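Local coordinates for DNA polymerase III subunit beta (Caulobacter crescentus, PDB 5WCE), which probably forms a ring-shaped head-to-tail homodimer around DNA that tethers DNA polymerases and other proteins to it and makes synthesis processive, at residues L37-L42 / Q73-A78; S52-D57 / G122-M127. All blocks are in the same frame, centred on the assembly; numbering follows the deposited sequence.

Contact 1: L37-L42 / Q73-A78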
ATOM      1  N   LEU A  37      10.486 -17.042  19.339  1.00 25.62           N
ATOM      2  CA  LEU A  37       9.348 -17.080  18.443  1.00 24.82           C
ATOM      3  C   LEU A  37       9.594 -16.259  17.188  1.00 24.05           C
ATOM      4  O   LEU A  37       8.866 -16.392  16.239  1.00 22.43           O
ATOM      5  CB  LEU A  37       8.088 -16.565  19.149  1.00 25.80           C
ATOM      6  CG  LEU A  37       7.660 -17.319  20.415  1.00 26.72           C
ATOM      7  CD1 LEU A  37       6.282 -16.795  20.849  1.00 28.33           C
ATOM      8  CD2 LEU A  37       7.558 -18.810  20.117  1.00 26.38           C
ATOM      9  N   SER A  38      10.660 -15.467  17.152  1.00 24.52           N
ATOM     10  CA  SER A  38      11.102 -14.824  15.923  1.00 24.39           C
ATOM     11  C   SER A  38      11.945 -15.764  15.067  1.00 23.48           C
ATOM     12  O   SER A  38      12.281 -15.384  13.955  1.00 23.63           O
ATOM     13  CB  SER A  38      11.960 -13.560  16.255  1.00 26.18           C
ATOM     14  OG  SER A  38      11.039 -12.553  16.632  1.00 28.31           O
ATOM     15  N   ASN A  39      12.285 -16.952  15.571  1.00 21.29           N
ATOM     16  CA  ASN A  39      13.182 -17.850  14.870  1.00 19.85           C
ATOM     17  C   ASN A  39      12.513 -18.957  14.090  1.00 19.26           C
ATOM     18  O   ASN A  39      11.329 -19.351  14.362  1.00 17.74           O
ATOM     19  CB  ASN A  39      14.227 -18.439  15.827  1.00 19.87           C
ATOM     20  CG  ASN A  39      15.291 -17.418  16.217  1.00 19.98           C
ATOM     21  OD1 ASN A  39      15.152 -16.247  15.920  1.00 19.47           O
ATOM     22  ND2 ASN A  39      16.356 -17.869  16.898  1.00 19.85           N
ATOM     23  N   ILE A  40      13.270 -19.469  13.114  1.00 19.23           N
ATOM     24  CA  ILE A  40      12.926 -20.700  12.414  1.00 19.77           C
ATOM     25  C   ILE A  40      13.767 -21.823  12.994  1.00 19.68           C
ATOM     26  O   ILE A  40      14.964 -21.664  13.201  1.00 19.18           O
ATOM     27  CB  ILE A  40      13.123 -20.592  10.876  1.00 21.12           C
ATOM     28  CG1 ILE A  40      12.040 -19.733  10.264  1.00 22.13           C
ATOM     29  CG2 ILE A  40      13.077 -21.959  10.176  1.00 21.47           C
ATOM     30  CD1 ILE A  40      12.312 -19.230   8.835  1.00 23.08           C
ATOM     31  N   LEU A  41      13.135 -22.949  13.278  1.00 18.72           N
ATOM     32  CA  LEU A  41      13.823 -24.212  13.577  1.00 19.77           C
ATOM     33  C   LEU A  41      14.251 -24.876  12.265  1.00 19.36           C
ATOM     34  O   LEU A  41      13.404 -25.226  11.409  1.00 19.00           O
ATOM     35  CB  LEU A  41      12.884 -25.150  14.340  1.00 21.03           C
ATOM     36  CG  LEU A  41      13.450 -26.563  14.623  1.00 22.22           C
ATOM     37  CD1 LEU A  41      14.654 -26.497  15.547  1.00 23.27           C
ATOM     38  CD2 LEU A  41      12.324 -27.413  15.181  1.00 23.20           C
ATOM     39  N   LEU A  42      15.574 -25.018  12.081  1.00 20.40           N
ATOM     40  CA  LEU A  42      16.191 -25.625  10.918  1.00 21.14           C
ATOM     41  C   LEU A  42      16.632 -27.027  11.367  1.00 22.04           C
ATOM     42  O   LEU A  42      17.344 -27.163  12.349  1.00 21.22           O
ATOM     43  CB  LEU A  42      17.382 -24.809  10.438  1.00 22.21           C
ATOM     44  CG  LEU A  42      17.065 -23.396   9.946  1.00 23.31           C
ATOM     45  CD1 LEU A  42      18.385 -22.676   9.658  1.00 24.59           C
ATOM     46  CD2 LEU A  42      16.242 -23.409   8.682  1.00 23.44           C
ATOM     47  N   GLN A  73      20.357 -29.598  14.161  1.00 29.82           N
ATOM     48  CA  GLN A  73      19.226 -28.665  14.357  1.00 31.28           C
ATOM     49  C   GLN A  73      19.670 -27.383  15.013  1.00 30.39           C
ATOM     50  O   GLN A  73      20.421 -27.402  15.995  1.00 30.00           O
ATOM     51  CB  GLN A  73      18.164 -29.229  15.295  1.00 33.87           C
ATOM     52  CG  GLN A  73      17.419 -30.451  14.838  1.00 36.33           C
ATOM     53  CD  GLN A  73      16.274 -30.750  15.785  1.00 38.56           C
ATOM     54  OE1 GLN A  73      15.098 -30.705  15.395  1.00 39.87           O
ATOM     55  NE2 GLN A  73      16.613 -31.019  17.054  1.00 40.53           N
ATOM     56  N   ILE A  74      19.177 -26.265  14.517  1.00 29.08           N
ATOM     57  CA  ILE A  74      19.430 -24.984  15.154  1.00 29.22           C
ATOM     58  C   ILE A  74      18.241 -24.075  14.922  1.00 26.37           C
ATOM     59  O   ILE A  74      17.396 -24.405  14.090  1.00 25.97           O
ATOM     60  CB  ILE A  74      20.654 -24.304  14.533  1.00 31.39           C
ATOM     61  CG1 ILE A  74      20.388 -24.032  13.048  1.00 31.73           C
ATOM     62  CG2 ILE A  74      21.924 -25.093  14.777  1.00 34.76           C
ATOM     63  CD1 ILE A  74      21.544 -23.516  12.265  1.00 34.57           C
ATOM     64  N   THR A  75      18.195 -22.946  15.622  1.00 24.50           N
ATOM     65  CA  THR A  75      17.185 -21.947  15.329  1.00 23.96           C
ATOM     66  C   THR A  75      17.854 -20.632  14.976  1.00 22.86           C
ATOM     67  O   THR A  75      18.935 -20.288  15.526  1.00 23.00           O
ATOM     68  CB  THR A  75      16.126 -21.717  16.433  1.00 24.17           C
ATOM     69  OG1 THR A  75      16.653 -20.884  17.471  1.00 25.68           O
ATOM     70  CG2 THR A  75      15.654 -23.063  16.994  1.00 25.12           C
ATOM     71  N   ALA A  76      17.223 -19.914  14.053  1.00 21.92           N
ATOM     72  CA  ALA A  76      17.809 -18.667  13.567  1.00 22.59           C
ATOM     73  C   ALA A  76      16.710 -17.684  13.154  1.00 21.79           C
ATOM     74  O   ALA A  76      15.597 -18.129  12.814  1.00 20.66           O
ATOM     75  CB  ALA A  76      18.737 -18.999  12.388  1.00 22.93           C
ATOM     76  N   PRO A  77      17.002 -16.362  13.182  1.00 21.90           N
ATOM     77  CA  PRO A  77      15.979 -15.352  12.937  1.00 21.89           C
ATOM     78  C   PRO A  77      15.302 -15.493  11.562  1.00 21.30           C
ATOM     79  O   PRO A  77      15.949 -15.552  10.527  1.00 20.42           O
ATOM     80  CB  PRO A  77      16.715 -14.007  13.108  1.00 23.18           C
ATOM     81  CG  PRO A  77      17.964 -14.337  13.802  1.00 23.89           C
ATOM     82  CD  PRO A  77      18.306 -15.750  13.508  1.00 23.15           C
ATOM     83  N   ALA A  78      13.990 -15.528  11.585  1.00 21.37           N
ATOM     84  CA  ALA A  78      13.232 -15.942  10.413  1.00 21.26           C
ATOM     85  C   ALA A  78      13.199 -14.908   9.283  1.00 21.34           C
ATOM     86  O   ALA A  78      13.597 -15.209   8.156  1.00 20.70           O
ATOM     87  CB  ALA A  78      11.828 -16.299  10.814  1.00 21.01           C
TER

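Contact 2: S52-D57 / G122-M127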
ATOM      1  N   SER A  52      10.590 -24.984  10.480  1.00 21.58           N
ATOM      2  CA  SER A  52       9.388 -24.829  11.314  1.00 21.05           C
ATOM      3  C   SER A  52       9.346 -23.408  11.889  1.00 20.41           C
ATOM      4  O   SER A  52      10.380 -22.842  12.292  1.00 19.73           O
ATOM      5  CB  SER A  52       9.408 -25.925  12.389  1.00 23.48           C
ATOM      6  OG  SER A  52       8.409 -25.680  13.319  1.00 30.64           O
ATOM      7  N   ALA A  53       8.161 -22.800  11.888  1.00 19.34           N
ATOM      8  CA  ALA A  53       7.955 -21.547  12.578  1.00 19.05           C
ATOM      9  C   ALA A  53       6.606 -21.566  13.256  1.00 18.52           C
ATOM     10  O   ALA A  53       5.690 -22.290  12.822  1.00 17.97           O
ATOM     11  CB  ALA A  53       8.084 -20.386  11.625  1.00 18.61           C
ATOM     12  N   THR A  54       6.487 -20.784  14.306  1.00 18.97           N
ATOM     13  CA  THR A  54       5.230 -20.763  15.094  1.00 20.57           C
ATOM     14  C   THR A  54       4.954 -19.436  15.782  1.00 21.41           C
ATOM     15  O   THR A  54       5.862 -18.659  16.069  1.00 21.49           O
ATOM     16  CB  THR A  54       5.299 -21.859  16.189  1.00 20.88           C
ATOM     17  OG1 THR A  54       4.027 -22.047  16.814  1.00 21.73           O
ATOM     18  CG2 THR A  54       6.342 -21.534  17.258  1.00 22.05           C
ATOM     19  N   ASP A  55       3.674 -19.210  16.087  1.00 21.21           N
ATOM     20  CA  ASP A  55       3.270 -18.116  16.958  1.00 22.59           C
ATOM     21  C   ASP A  55       2.591 -18.649  18.212  1.00 24.24           C
ATOM     22  O   ASP A  55       1.863 -17.914  18.915  1.00 24.70           O
ATOM     23  CB  ASP A  55       2.389 -17.137  16.207  1.00 22.12           C
ATOM     24  CG  ASP A  55       1.038 -17.747  15.803  1.00 22.69           C
ATOM     25  OD1 ASP A  55       0.771 -18.939  16.179  1.00 23.36           O
ATOM     26  OD2 ASP A  55       0.269 -17.010  15.162  1.00 22.22           O
ATOM     27  N   LEU A  56       2.803 -19.933  18.473  1.00 24.45           N
ATOM     28  CA  LEU A  56       2.173 -20.677  19.580  1.00 26.44           C
ATOM     29  C   LEU A  56       0.746 -21.158  19.291  1.00 26.73           C
ATOM     30  O   LEU A  56       0.389 -22.235  19.770  1.00 27.12           O
ATOM     31  CB  LEU A  56       2.241 -19.996  20.957  1.00 28.30           C
ATOM     32  CG  LEU A  56       3.638 -19.578  21.486  1.00 29.01           C
ATOM     33  CD1 LEU A  56       3.510 -18.757  22.741  1.00 30.53           C
ATOM     34  CD2 LEU A  56       4.499 -20.807  21.699  1.00 30.03           C
ATOM     35  N   ASP A  57      -0.045 -20.417  18.536  1.00 26.08           N
ATOM     36  CA  ASP A  57      -1.370 -20.899  18.108  1.00 27.23           C
ATOM     37  C   ASP A  57      -1.282 -21.858  16.946  1.00 24.96           C
ATOM     38  O   ASP A  57      -2.033 -22.844  16.866  1.00 24.31           O
ATOM     39  CB  ASP A  57      -2.283 -19.727  17.747  1.00 29.27           C
ATOM     40  CG  ASP A  57      -2.623 -18.876  18.962  1.00 31.98           C
ATOM     41  OD1 ASP A  57      -2.851 -19.422  20.069  1.00 34.53           O
ATOM     42  OD2 ASP A  57      -2.619 -17.655  18.826  1.00 33.61           O
ATOM     43  N   GLY A 122      16.290 -26.936  21.569  1.00 30.31           N
ATOM     44  CA  GLY A 122      15.505 -27.449  22.702  1.00 31.28           C
ATOM     45  C   GLY A 122      14.568 -26.448  23.353  1.00 32.35           C
ATOM     46  O   GLY A 122      13.693 -26.849  24.118  1.00 33.83           O
ATOM     47  N   ASP A 123      14.711 -25.153  23.080  1.00 30.29           N
ATOM     48  CA  ASP A 123      13.766 -24.189  23.617  1.00 31.24           C
ATOM     49  C   ASP A 123      12.660 -23.856  22.617  1.00 29.34           C
ATOM     50  O   ASP A 123      11.833 -23.054  22.924  1.00 30.15           O
ATOM     51  CB  ASP A 123      14.495 -22.910  24.054  1.00 32.12           C
ATOM     52  CG  ASP A 123      15.447 -23.143  25.195  1.00 35.25           C
ATOM     53  OD1 ASP A 123      15.084 -23.873  26.154  1.00 37.16           O
ATOM     54  OD2 ASP A 123      16.556 -22.585  25.148  1.00 36.46           O
ATOM     55  N   PHE A 124      12.702 -24.424  21.417  1.00 28.09           N
ATOM     56  CA  PHE A 124      11.743 -24.096  20.390  1.00 26.91           C
ATOM     57  C   PHE A 124      10.436 -24.869  20.707  1.00 28.09           C
ATOM     58  O   PHE A 124      10.508 -26.041  21.040  1.00 26.92           O
ATOM     59  CB  PHE A 124      12.250 -24.512  19.029  1.00 25.12           C
ATOM     60  CG  PHE A 124      11.495 -23.910  17.926  1.00 24.38           C
ATOM     61  CD1 PHE A 124      11.732 -22.595  17.573  1.00 24.27           C
ATOM     62  CD2 PHE A 124      10.501 -24.623  17.257  1.00 23.85           C
ATOM     63  CE1 PHE A 124      11.006 -22.004  16.565  1.00 23.73           C
ATOM     64  CE2 PHE A 124       9.785 -24.015  16.243  1.00 23.50           C
ATOM     65  CZ  PHE A 124      10.028 -22.690  15.906  1.00 22.56           C
ATOM     66  N   PRO A 125       9.274 -24.201  20.607  1.00 28.16           N
ATOM     67  CA  PRO A 125       8.044 -24.942  21.015  1.00 29.53           C
ATOM     68  C   PRO A 125       7.717 -26.134  20.123  1.00 30.67           C
ATOM     69  O   PRO A 125       8.058 -26.187  18.974  1.00 30.88           O
ATOM     70  CB  PRO A 125       6.930 -23.917  20.922  1.00 29.27           C
ATOM     71  CG  PRO A 125       7.593 -22.602  20.594  1.00 28.73           C
ATOM     72  CD  PRO A 125       9.040 -22.793  20.298  1.00 27.26           C
ATOM     73  N   VAL A 126       7.023 -27.103  20.706  1.00 34.15           N
ATOM     74  CA  VAL A 126       6.679 -28.370  20.085  1.00 35.59           C
ATOM     75  C   VAL A 126       5.171 -28.281  19.945  1.00 35.03           C
ATOM     76  O   VAL A 126       4.491 -27.990  20.913  1.00 36.81           O
ATOM     77  CB  VAL A 126       7.047 -29.511  21.041  1.00 38.50           C
ATOM     78  CG1 VAL A 126       6.474 -30.859  20.588  1.00 39.52           C
ATOM     79  CG2 VAL A 126       8.568 -29.517  21.221  1.00 40.05           C
ATOM     80  N   MET A 127       4.678 -28.412  18.729  1.00 35.08           N
ATOM     81  CA  MET A 127       3.231 -28.460  18.498  1.00 36.85           C
ATOM     82  C   MET A 127       2.877 -29.937  18.347  1.00 36.71           C
ATOM     83  O   MET A 127       3.351 -30.580  17.420  1.00 35.87           O
ATOM     84  CB  MET A 127       2.894 -27.699  17.222  1.00 36.04           C
ATOM     85  CG  MET A 127       1.485 -27.957  16.686  1.00 37.76           C
ATOM     86  SD  MET A 127       0.240 -27.044  17.588  1.00 40.49           S
ATOM     87  CE  MET A 127       0.509 -25.375  17.079  1.00 36.43           C
TER

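Contact 1: L37-L42 / Q73-A78
I40 and A78 make the tightest packing between L37-L42 and Q73-A78: I40 CG1 presses on A78 CB at 3.5 Å, closer than usual for two carbons. I40 CG1 stands anti to the carbonyl carbon (chi1 -73°), which carries the CG1-CD1 branch to A78; L21 and V24 of helix 14-25 also cover I40. L42 and I74 continue this buried face, L42 CB lying 4.1 Å from I74 CG1. Beneath it runs an antiparallel ladder, in which the hydrogen-bonded pairs I40-A76 and L42-I74 each exchange two backbone bonds; I40 N to A76 O is the shortest at 2.7 Å. The ladder joins strand 39-45 to the outermost strand 72-77 of the eight-stranded sheet that runs from the N-terminal into the central domain of the clamp. At its end P77 is the N-cap residue of helix 78-87, and A78 N donates to S38 O at 2.9 Å. T75 is on the opposite face with L41; N39 reaches its hydroxyl. The N39 amide lies against the A76-P77 peptide, CG 3.4 Å from A76 C, and ND2 extends almost straight to T75 OG1 (3.1 Å, 176° at the hydrogen), in the amide plane, the side chains crossing at about a right angle; the same OG1 bonds to L119 O. The solvent side begins with partly exposed L41, whose CD1 meets T75 CG2 at 3.9 Å, and ends at exposed Q73, OE1 bonding weakly to S43 OG.

Contact 2: S52-D57 / G122-M127
The loop that follows strand 112-116 crosses the end of strand 48-54 here, its residues F124, P125 and M127 packing on S52, T54 and the turn after them. No hydrogen bond joins the two segments; the contact is made by apolar groups and by carbons resting on oxygens. F124 is buried. Its CG is anti to the backbone N (chi1 -165°), and the far corner of the ring arrives at the strand backbone: CZ lies 3.6 Å from S52 O, while A53 CA sits at the ring edge, near its plane. CE2 of the same ring approaches S52 OG at 3.6 Å. P125 follows, its CD over one face of the F124 ring near the rim, and its CG rests against two methyl groups, T54 CG2 and L56 CD2, each 3.7 Å away. T54 thus divides its branches: CG2 turns to the proline, whereas OG1, anti to the backbone N, accepts a bond from L56 N (3.0 Å, 153° at the hydrogen) and donates to M58 O. M127, bent at chi2 and chi3, brings its terminal methyl CE to D57 O at 3.6 Å, at the exposed margin of the contact. Next to T54, D55 OD2 forms a salt bridge with K211 of helix 210-220, in the central domain. The T54 OG1 to L56 N bond is the signature of an ST turn, which here leads out of strand 48-54 toward strand 58-65, with the loop's phenylalanine and proline packed alongside.

Contacts 1 and 2 have their centres about 9 Å apart in the N-terminal domain, and their segments alternate along the chain: 37-42, 52-57, 73-78, 122-127. Strands 39-45 and 48-54 follow each other and are neighbours in one antiparallel sheet, in the order 72-77, 39-45, 48-54, 58-65. The contacts touch directly: L41 N probably hydrogen-bonds to S52 O at 2.9 Å, and L41 CB packs on F124 CD2. Contact 1 thus joins the outermost strand to the sheet, and contact 2 lays the loop leading to the central domain over its inner strands. Through strands 58-65 and 243-248 the same sheet continues into that domain, linking two parts of the clamp arc.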